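Local coordinates for protein serpin-ZX (Arabidopsis thaliana, PDB 3LE2) that inhibits the proteases metacaspase-9 and RD21A through an exposed reactive center loop, limiting programmed cell death in plant tissue, at residues E276-K281 and D363-H368; G191-L196 and A203-S208. All blocks are in the same frame, centred on the assembly; numbering follows the deposited sequence.

Contact 1 (E276-K281 and D363-H368); sequences EFKIPK and DFVADH
Phe-277 pairs with Phe-364 and Lys-278 with Val-365 as two parallel strands, their short axes 23° apart. Phe-364 bonds to both sides of its partner: its N donates to Glu-276 O (2.9 Å), and its O accepts from Lys-278 N. Ala-366 N then donates to Lys-278 O. At the Asp-363 end the acceptor is a side chain. Asp-363 OD1 takes Glu-276 N at 2.6 Å, met from above the carboxylate plane, while OD2 makes a salt bridge with Arg-275. This is sheet C of the serpin fold, where the strand leaving the reactive center loop is laid beside the one that runs on into sheet A. Phe-277 and Phe-364 share a face, and Leu-223 touches both. Each has CG anti to its own N (chi1 -175° and -170°), and Phe-277 CD1 rests 3.9 Å from Phe-364 CB, with no ring stacking. Ile-279 CD1 meets the edge of the Phe-364 ring, 3.8 Å from CD2. On the Lys-278 and Val-365 face, Val-365 lies alongside, CG2 against Glu-276 CB (3.7 Å) and CG1 against Lys-278 CB (3.9 Å). Pro-280 CD lies 3.7 Å from Ala-366 CB.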
ATOM      1  N   GLU A 276     -16.381 -24.802  -2.491  1.00 44.83           N
ATOM      2  CA  GLU A 276     -15.727 -24.469  -1.235  1.00 46.29           C
ATOM      3  C   GLU A 276     -15.108 -23.080  -1.300  1.00 39.89           C
ATOM      4  O   GLU A 276     -14.348 -22.774  -2.221  1.00 38.37           O
ATOM      5  CB  GLU A 276     -14.664 -25.503  -0.894  1.00 47.35           C
ATOM      6  CG  GLU A 276     -15.141 -26.539   0.084  1.00 56.10           C
ATOM      7  CD  GLU A 276     -14.035 -26.958   1.021  1.00 83.13           C
ATOM      8  OE1 GLU A 276     -13.935 -26.376   2.127  1.00 67.11           O
ATOM      9  OE2 GLU A 276     -13.251 -27.855   0.639  1.00 96.94           O
ATOM     10  N   PHE A 277     -15.443 -22.251  -0.315  1.00 31.51           N
ATOM     11  CA  PHE A 277     -15.010 -20.856  -0.284  1.00 39.91           C
ATOM     12  C   PHE A 277     -14.650 -20.403   1.129  1.00 39.94           C
ATOM     13  O   PHE A 277     -15.534 -20.183   1.954  1.00 38.23           O
ATOM     14  CB  PHE A 277     -16.111 -19.954  -0.830  1.00 32.59           C
ATOM     15  CG  PHE A 277     -15.715 -18.516  -0.939  1.00 30.94           C
ATOM     16  CD1 PHE A 277     -14.696 -18.131  -1.789  1.00 37.62           C
ATOM     17  CD2 PHE A 277     -16.366 -17.551  -0.201  1.00 33.95           C
ATOM     18  CE1 PHE A 277     -14.322 -16.806  -1.891  1.00 35.93           C
ATOM     19  CE2 PHE A 277     -16.003 -16.226  -0.297  1.00 32.57           C
ATOM     20  CZ  PHE A 277     -14.982 -15.850  -1.144  1.00 39.92           C
ATOM     21  N   LYS A 278     -13.355 -20.258   1.404  1.00 40.56           N
ATOM     22  CA  LYS A 278     -12.911 -19.929   2.757  1.00 35.76           C
ATOM     23  C   LYS A 278     -11.885 -18.803   2.795  1.00 35.30           C
ATOM     24  O   LYS A 278     -10.821 -18.899   2.181  1.00 32.43           O
ATOM     25  CB  LYS A 278     -12.343 -21.169   3.446  1.00 36.71           C
ATOM     26  CG  LYS A 278     -13.354 -22.281   3.662  1.00 39.89           C
ATOM     27  CD  LYS A 278     -14.432 -21.874   4.655  1.00 48.02           C
ATOM     28  CE  LYS A 278     -15.502 -22.952   4.778  1.00 55.63           C
ATOM     29  NZ  LYS A 278     -14.913 -24.277   5.137  1.00 62.54           N
ATOM     30  N   ILE A 279     -12.205 -17.756   3.549  1.00 32.13           N
ATOM     31  CA  ILE A 279     -11.326 -16.600   3.706  1.00 30.77           C
ATOM     32  C   ILE A 279     -10.971 -16.365   5.187  1.00 32.89           C
ATOM     33  O   ILE A 279     -11.854 -16.104   6.010  1.00 30.77           O
ATOM     34  CB  ILE A 279     -12.000 -15.330   3.138  1.00 27.32           C
ATOM     35  CG1 ILE A 279     -12.438 -15.569   1.702  1.00 32.83           C
ATOM     36  CG2 ILE A 279     -11.056 -14.148   3.175  1.00 29.34           C
ATOM     37  CD1 ILE A 279     -11.292 -15.981   0.796  1.00 30.21           C
ATOM     38  N   PRO A 280      -9.674 -16.440   5.536  1.00 25.93           N
ATOM     39  CA  PRO A 280      -9.342 -16.180   6.943  1.00 26.97           C
ATOM     40  C   PRO A 280      -9.547 -14.725   7.310  1.00 30.26           C
ATOM     41  O   PRO A 280      -9.236 -13.843   6.499  1.00 30.50           O
ATOM     42  CB  PRO A 280      -7.850 -16.508   7.009  1.00 34.12           C
ATOM     43  CG  PRO A 280      -7.353 -16.274   5.617  1.00 30.66           C
ATOM     44  CD  PRO A 280      -8.478 -16.774   4.743  1.00 23.84           C
ATOM     45  N   LYS A 281     -10.061 -14.467   8.512  1.00 29.50           N
ATOM     46  CA  LYS A 281     -10.055 -13.106   9.035  1.00 29.12           C
ATOM     47  C   LYS A 281      -8.610 -12.759   9.333  1.00 27.93           C
ATOM     48  O   LYS A 281      -7.802 -13.657   9.582  1.00 31.96           O
ATOM     49  CB  LYS A 281     -10.865 -13.014  10.333  1.00 33.26           C
ATOM     50  CG  LYS A 281     -12.348 -13.270  10.166  1.00 39.79           C
ATOM     51  CD  LYS A 281     -13.108 -13.094  11.473  1.00 35.34           C
ATOM     52  CE  LYS A 281     -13.292 -11.621  11.836  1.00 38.17           C
ATOM     53  NZ  LYS A 281     -13.873 -11.471  13.205  1.00 39.94           N
ATOM     54  N   ASP A 363     -13.350 -23.711  -6.392  1.00 41.09           N
ATOM     55  CA  ASP A 363     -12.976 -23.517  -4.993  1.00 43.66           C
ATOM     56  C   ASP A 363     -11.979 -22.377  -4.851  1.00 39.79           C
ATOM     57  O   ASP A 363     -11.104 -22.175  -5.701  1.00 31.73           O
ATOM     58  CB  ASP A 363     -12.373 -24.787  -4.376  1.00 38.61           C
ATOM     59  CG  ASP A 363     -13.388 -25.911  -4.228  1.00 44.79           C
ATOM     60  OD1 ASP A 363     -14.602 -25.631  -4.178  1.00 46.22           O
ATOM     61  OD2 ASP A 363     -12.965 -27.082  -4.160  1.00 44.99           O
ATOM     62  N   PHE A 364     -12.132 -21.625  -3.772  1.00 34.88           N
ATOM     63  CA  PHE A 364     -11.123 -20.678  -3.371  1.00 30.75           C
ATOM     64  C   PHE A 364     -11.009 -20.814  -1.850  1.00 34.58           C
ATOM     65  O   PHE A 364     -11.796 -20.241  -1.098  1.00 32.30           O
ATOM     66  CB  PHE A 364     -11.509 -19.260  -3.791  1.00 23.40           C
ATOM     67  CG  PHE A 364     -10.400 -18.260  -3.618  1.00 25.57           C
ATOM     68  CD1 PHE A 364      -9.552 -17.956  -4.673  1.00 26.97           C
ATOM     69  CD2 PHE A 364     -10.193 -17.639  -2.393  1.00 28.75           C
ATOM     70  CE1 PHE A 364      -8.517 -17.047  -4.516  1.00 22.81           C
ATOM     71  CE2 PHE A 364      -9.166 -16.721  -2.223  1.00 27.83           C
ATOM     72  CZ  PHE A 364      -8.326 -16.427  -3.291  1.00 28.18           C
ATOM     73  N   VAL A 365     -10.050 -21.614  -1.404  1.00 30.67           N
ATOM     74  CA  VAL A 365      -9.884 -21.879   0.024  1.00 36.64           C
ATOM     75  C   VAL A 365      -8.523 -21.376   0.486  1.00 31.74           C
ATOM     76  O   VAL A 365      -7.496 -21.989   0.212  1.00 30.80           O
ATOM     77  CB  VAL A 365     -10.049 -23.377   0.341  1.00 39.07           C
ATOM     78  CG1 VAL A 365      -9.751 -23.657   1.827  1.00 35.37           C
ATOM     79  CG2 VAL A 365     -11.456 -23.837  -0.037  1.00 29.90           C
ATOM     80  N   ALA A 366      -8.519 -20.238   1.163  1.00 28.62           N
ATOM     81  CA  ALA A 366      -7.269 -19.560   1.459  1.00 30.31           C
ATOM     82  C   ALA A 366      -6.730 -20.010   2.810  1.00 35.71           C
ATOM     83  O   ALA A 366      -6.609 -19.217   3.747  1.00 33.39           O
ATOM     84  CB  ALA A 366      -7.472 -18.059   1.436  1.00 27.19           C
ATOM     85  N   ASP A 367      -6.415 -21.294   2.904  1.00 34.02           N
ATOM     86  CA  ASP A 367      -5.920 -21.861   4.141  1.00 30.94           C
ATOM     87  C   ASP A 367      -4.404 -21.929   4.123  1.00 31.96           C
ATOM     88  O   ASP A 367      -3.802 -22.754   4.805  1.00 29.06           O
ATOM     89  CB  ASP A 367      -6.507 -23.254   4.342  1.00 31.02           C
ATOM     90  CG  ASP A 367      -6.078 -24.220   3.265  1.00 37.88           C
ATOM     91  OD1 ASP A 367      -5.449 -23.784   2.276  1.00 35.09           O
ATOM     92  OD2 ASP A 367      -6.368 -25.425   3.400  1.00 39.73           O
ATOM     93  N   HIS A 368      -3.790 -21.070   3.319  1.00 32.86           N
ATOM     94  CA  HIS A 368      -2.339 -20.968   3.281  1.00 29.87           C
ATOM     95  C   HIS A 368      -1.972 -19.583   2.756  1.00 30.35           C
ATOM     96  O   HIS A 368      -2.852 -18.847   2.325  1.00 28.25           O
ATOM     97  CB  HIS A 368      -1.731 -22.089   2.438  1.00 29.64           C
ATOM     98  CG  HIS A 368      -2.333 -22.215   1.076  1.00 34.50           C
ATOM     99  ND1 HIS A 368      -3.575 -22.777   0.860  1.00 35.22           N
ATOM    100  CD2 HIS A 368      -1.859 -21.867  -0.146  1.00 35.34           C
ATOM    101  CE1 HIS A 368      -3.846 -22.762  -0.433  1.00 25.16           C
ATOM    102  NE2 HIS A 368      -2.821 -22.217  -1.066  1.00 29.60           N
TER

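Contact 2 (G191-L196 and A203-S208); sequences GEFHLL and APFMTS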
ATOM      1  N   GLY A 191     -10.774 -23.194  11.593  1.00 47.34           N
ATOM      2  CA  GLY A 191     -10.200 -24.022  10.541  1.00 32.63           C
ATOM      3  C   GLY A 191      -8.681 -23.953  10.537  1.00 34.36           C
ATOM      4  O   GLY A 191      -8.099 -23.082  11.165  1.00 38.03           O
ATOM      5  N   GLU A 192      -8.035 -24.867   9.826  1.00 35.56           N
ATOM      6  CA  GLU A 192      -6.577 -24.931   9.814  1.00 40.64           C
ATOM      7  C   GLU A 192      -5.930 -24.042   8.747  1.00 42.77           C
ATOM      8  O   GLU A 192      -6.255 -24.133   7.561  1.00 41.47           O
ATOM      9  CB  GLU A 192      -6.107 -26.382   9.644  1.00 35.39           C
ATOM     10  CG  GLU A 192      -6.493 -27.299  10.818  1.00 52.61           C
ATOM     11  CD  GLU A 192      -6.111 -26.720  12.193  1.00 58.48           C
ATOM     12  OE1 GLU A 192      -4.903 -26.706  12.527  1.00 66.65           O
ATOM     13  OE2 GLU A 192      -7.015 -26.289  12.950  1.00 61.49           O
ATOM     14  N   PHE A 193      -5.013 -23.184   9.178  1.00 36.89           N
ATOM     15  CA  PHE A 193      -4.180 -22.427   8.252  1.00 33.02           C
ATOM     16  C   PHE A 193      -2.794 -23.076   8.228  1.00 40.68           C
ATOM     17  O   PHE A 193      -2.231 -23.400   9.275  1.00 36.42           O
ATOM     18  CB  PHE A 193      -4.093 -20.957   8.677  1.00 33.48           C
ATOM     19  CG  PHE A 193      -3.366 -20.080   7.692  1.00 36.40           C
ATOM     20  CD1 PHE A 193      -4.064 -19.363   6.731  1.00 30.41           C
ATOM     21  CD2 PHE A 193      -1.986 -19.981   7.722  1.00 31.37           C
ATOM     22  CE1 PHE A 193      -3.396 -18.571   5.830  1.00 34.64           C
ATOM     23  CE2 PHE A 193      -1.312 -19.188   6.820  1.00 32.55           C
ATOM     24  CZ  PHE A 193      -2.012 -18.484   5.873  1.00 34.11           C
ATOM     25  N   HIS A 194      -2.250 -23.279   7.038  1.00 29.00           N
ATOM     26  CA  HIS A 194      -0.969 -23.965   6.916  1.00 39.00           C
ATOM     27  C   HIS A 194       0.160 -22.953   6.801  1.00 41.30           C
ATOM     28  O   HIS A 194       0.289 -22.260   5.781  1.00 39.00           O
ATOM     29  CB  HIS A 194      -0.964 -24.925   5.708  1.00 35.36           C
ATOM     30  CG  HIS A 194      -1.989 -26.012   5.801  1.00 43.42           C
ATOM     31  ND1 HIS A 194      -3.325 -25.800   5.538  1.00 49.46           N
ATOM     32  CD2 HIS A 194      -1.879 -27.315   6.152  1.00 52.34           C
ATOM     33  CE1 HIS A 194      -3.994 -26.924   5.721  1.00 41.64           C
ATOM     34  NE2 HIS A 194      -3.140 -27.859   6.091  1.00 50.70           N
ATOM     35  N   LEU A 195       0.967 -22.871   7.856  1.00 35.09           N
ATOM     36  CA  LEU A 195       2.102 -21.955   7.918  1.00 37.90           C
ATOM     37  C   LEU A 195       3.242 -22.409   7.002  1.00 39.32           C
ATOM     38  O   LEU A 195       3.380 -23.593   6.710  1.00 43.83           O
ATOM     39  CB  LEU A 195       2.604 -21.858   9.354  1.00 35.10           C
ATOM     40  CG  LEU A 195       2.272 -20.660  10.247  1.00 45.10           C
ATOM     41  CD1 LEU A 195       0.868 -20.134  10.069  1.00 29.41           C
ATOM     42  CD2 LEU A 195       2.508 -21.049  11.708  1.00 43.47           C
ATOM     43  N   LEU A 196       4.058 -21.464   6.551  1.00 36.51           N
ATOM     44  CA  LEU A 196       5.204 -21.787   5.703  1.00 43.16           C
ATOM     45  C   LEU A 196       6.252 -22.660   6.423  1.00 46.87           C
ATOM     46  O   LEU A 196       6.985 -23.421   5.788  1.00 44.45           O
ATOM     47  CB  LEU A 196       5.857 -20.500   5.177  1.00 35.35           C
ATOM     48  CG  LEU A 196       5.055 -19.666   4.168  1.00 45.36           C
ATOM     49  CD1 LEU A 196       5.693 -18.286   3.945  1.00 35.01           C
ATOM     50  CD2 LEU A 196       4.897 -20.422   2.846  1.00 33.21           C
ATOM     51  N   ALA A 203      -7.730 -21.064  13.064  1.00 29.25           N
ATOM     52  CA  ALA A 203      -8.101 -19.671  12.866  1.00 31.90           C
ATOM     53  C   ALA A 203      -9.523 -19.527  12.301  1.00 34.69           C
ATOM     54  O   ALA A 203     -10.042 -20.450  11.669  1.00 34.42           O
ATOM     55  CB  ALA A 203      -7.075 -18.990  11.949  1.00 34.23           C
ATOM     56  N   PRO A 204     -10.163 -18.371  12.545  1.00 33.42           N
ATOM     57  CA  PRO A 204     -11.496 -18.087  11.995  1.00 35.88           C
ATOM     58  C   PRO A 204     -11.467 -17.876  10.468  1.00 38.01           C
ATOM     59  O   PRO A 204     -10.802 -16.962   9.976  1.00 34.34           O
ATOM     60  CB  PRO A 204     -11.908 -16.773  12.690  1.00 28.75           C
ATOM     61  CG  PRO A 204     -10.813 -16.441  13.668  1.00 27.54           C
ATOM     62  CD  PRO A 204      -9.618 -17.246  13.327  1.00 35.93           C
ATOM     63  N   PHE A 205     -12.179 -18.725   9.735  1.00 34.81           N
ATOM     64  CA  PHE A 205     -12.361 -18.562   8.301  1.00 31.22           C
ATOM     65  C   PHE A 205     -13.790 -18.136   7.986  1.00 40.84           C
ATOM     66  O   PHE A 205     -14.743 -18.808   8.388  1.00 38.26           O
ATOM     67  CB  PHE A 205     -12.088 -19.874   7.569  1.00 26.59           C
ATOM     68  CG  PHE A 205     -10.627 -20.194   7.392  1.00 33.23           C
ATOM     69  CD1 PHE A 205      -9.935 -19.737   6.280  1.00 28.79           C
ATOM     70  CD2 PHE A 205      -9.958 -20.980   8.316  1.00 34.73           C
ATOM     71  CE1 PHE A 205      -8.606 -20.051   6.089  1.00 35.58           C
ATOM     72  CE2 PHE A 205      -8.610 -21.295   8.137  1.00 36.84           C
ATOM     73  CZ  PHE A 205      -7.934 -20.828   7.020  1.00 33.15           C
ATOM     74  N   MET A 206     -13.938 -17.029   7.262  1.00 35.67           N
ATOM     75  CA  MET A 206     -15.240 -16.609   6.768  1.00 34.11           C
ATOM     76  C   MET A 206     -15.623 -17.460   5.562  1.00 38.54           C
ATOM     77  O   MET A 206     -14.756 -17.959   4.844  1.00 34.41           O
ATOM     78  CB  MET A 206     -15.198 -15.138   6.363  1.00 32.60           C
ATOM     79  CG  MET A 206     -14.614 -14.238   7.421  1.00 32.69           C
ATOM     80  SD  MET A 206     -14.714 -12.499   6.990  1.00 32.16           S
ATOM     81  CE  MET A 206     -13.888 -12.491   5.401  1.00 28.06           C
ATOM     82  N   THR A 207     -16.922 -17.630   5.343  1.00 39.35           N
ATOM     83  CA  THR A 207     -17.396 -18.375   4.182  1.00 38.94           C
ATOM     84  C   THR A 207     -18.648 -17.757   3.588  1.00 38.56           C
ATOM     85  O   THR A 207     -19.248 -16.850   4.174  1.00 41.84           O
ATOM     86  CB  THR A 207     -17.680 -19.855   4.502  1.00 48.59           C
ATOM     87  OG1 THR A 207     -17.862 -20.574   3.276  1.00 38.91           O
ATOM     88  CG2 THR A 207     -18.931 -19.988   5.364  1.00 43.20           C
ATOM     89  N   SER A 208     -19.021 -18.242   2.409  1.00 39.66           N
ATOM     90  CA  SER A 208     -20.195 -17.749   1.697  1.00 38.82           C
ATOM     91  C   SER A 208     -20.626 -18.728   0.616  1.00 43.14           C
ATOM     92  O   SER A 208     -19.830 -19.533   0.125  1.00 40.51           O
ATOM     93  CB  SER A 208     -19.925 -16.390   1.062  1.00 34.39           C
ATOM     94  OG  SER A 208     -21.028 -16.003   0.266  1.00 35.43           O
TER
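Phe-205 brings its CZ to the edge of the Phe-193 ring, and the two ring planes are only slightly inclined to each other, although the side chains run across each other at roughly a right angle. CZ lies near the plane of the Phe-193 ring, 4.1 Å from its CD1, so the pair is neither a stack nor a T-shaped contact. Pro-280 covers one side of the Phe-205 ring; Lys-278 and Asp-367 approach from the other, towards its rim. The Phe-193 ring is packed by Pro-369, Pro-391 and Val-201. Both rings belong to a beta hairpin of serpin sheet C, formed by strands 189-194 and 200-207, and they illustrate how an aromatic side chain of one strand can fold across to the other, here to the part from Gly-191 to Phe-193.

Within these segments the strands pair once, at Gly-191 and Ala-203, an antiparallel hydrogen-bonded pair. Ala-203 N donates to Gly-191 O (2.8 Å), whereas the return bond from Gly-191 N to Ala-203 O is bent to 126° and weak. The axes of the two short segments lie 102° apart. In Phe-205, CG stands beside the backbone N (chi1 -78°), which turns the ring toward the glycine. With no side chain at Gly-191, CD2 comes to 3.8 Å from the CA. Farther along, CZ reaches Glu-192 O at 3.7 Å. The carboxylate of Glu-192 takes no part in this packing, its OE2 being hydrogen-bonded to Thr-202 OG1. Gly-191 O, already the acceptor for Ala-203 N, also faces the rim of the aromatic ring: it lies in the ring plane, 3.6 Å from Phe-205 CE2.

How the contacts relate
The two contacts occupy adjoining parts of sheet C, because strand 277-289 in contact 1 is also the neighbour of strand 200-207 in contact 2. Met-206 N to Ile-279 O and Thr-207 OG1 to Phe-277 O, both probable hydrogen bonds, tie them together. Contact 1 brings together strands far apart in sequence through a regular set of parallel bonds, with carboxylate chemistry at its partly exposed end. Contact 2 is a hairpin contact with one bridge between its two segments, largely buried and mainly aromatic. The rings of contact 2 continue into contact 1: Phe-205 CE1 packs 3.2 Å from Ala-366 O, and Phe-193 lies against the backbone of His-368.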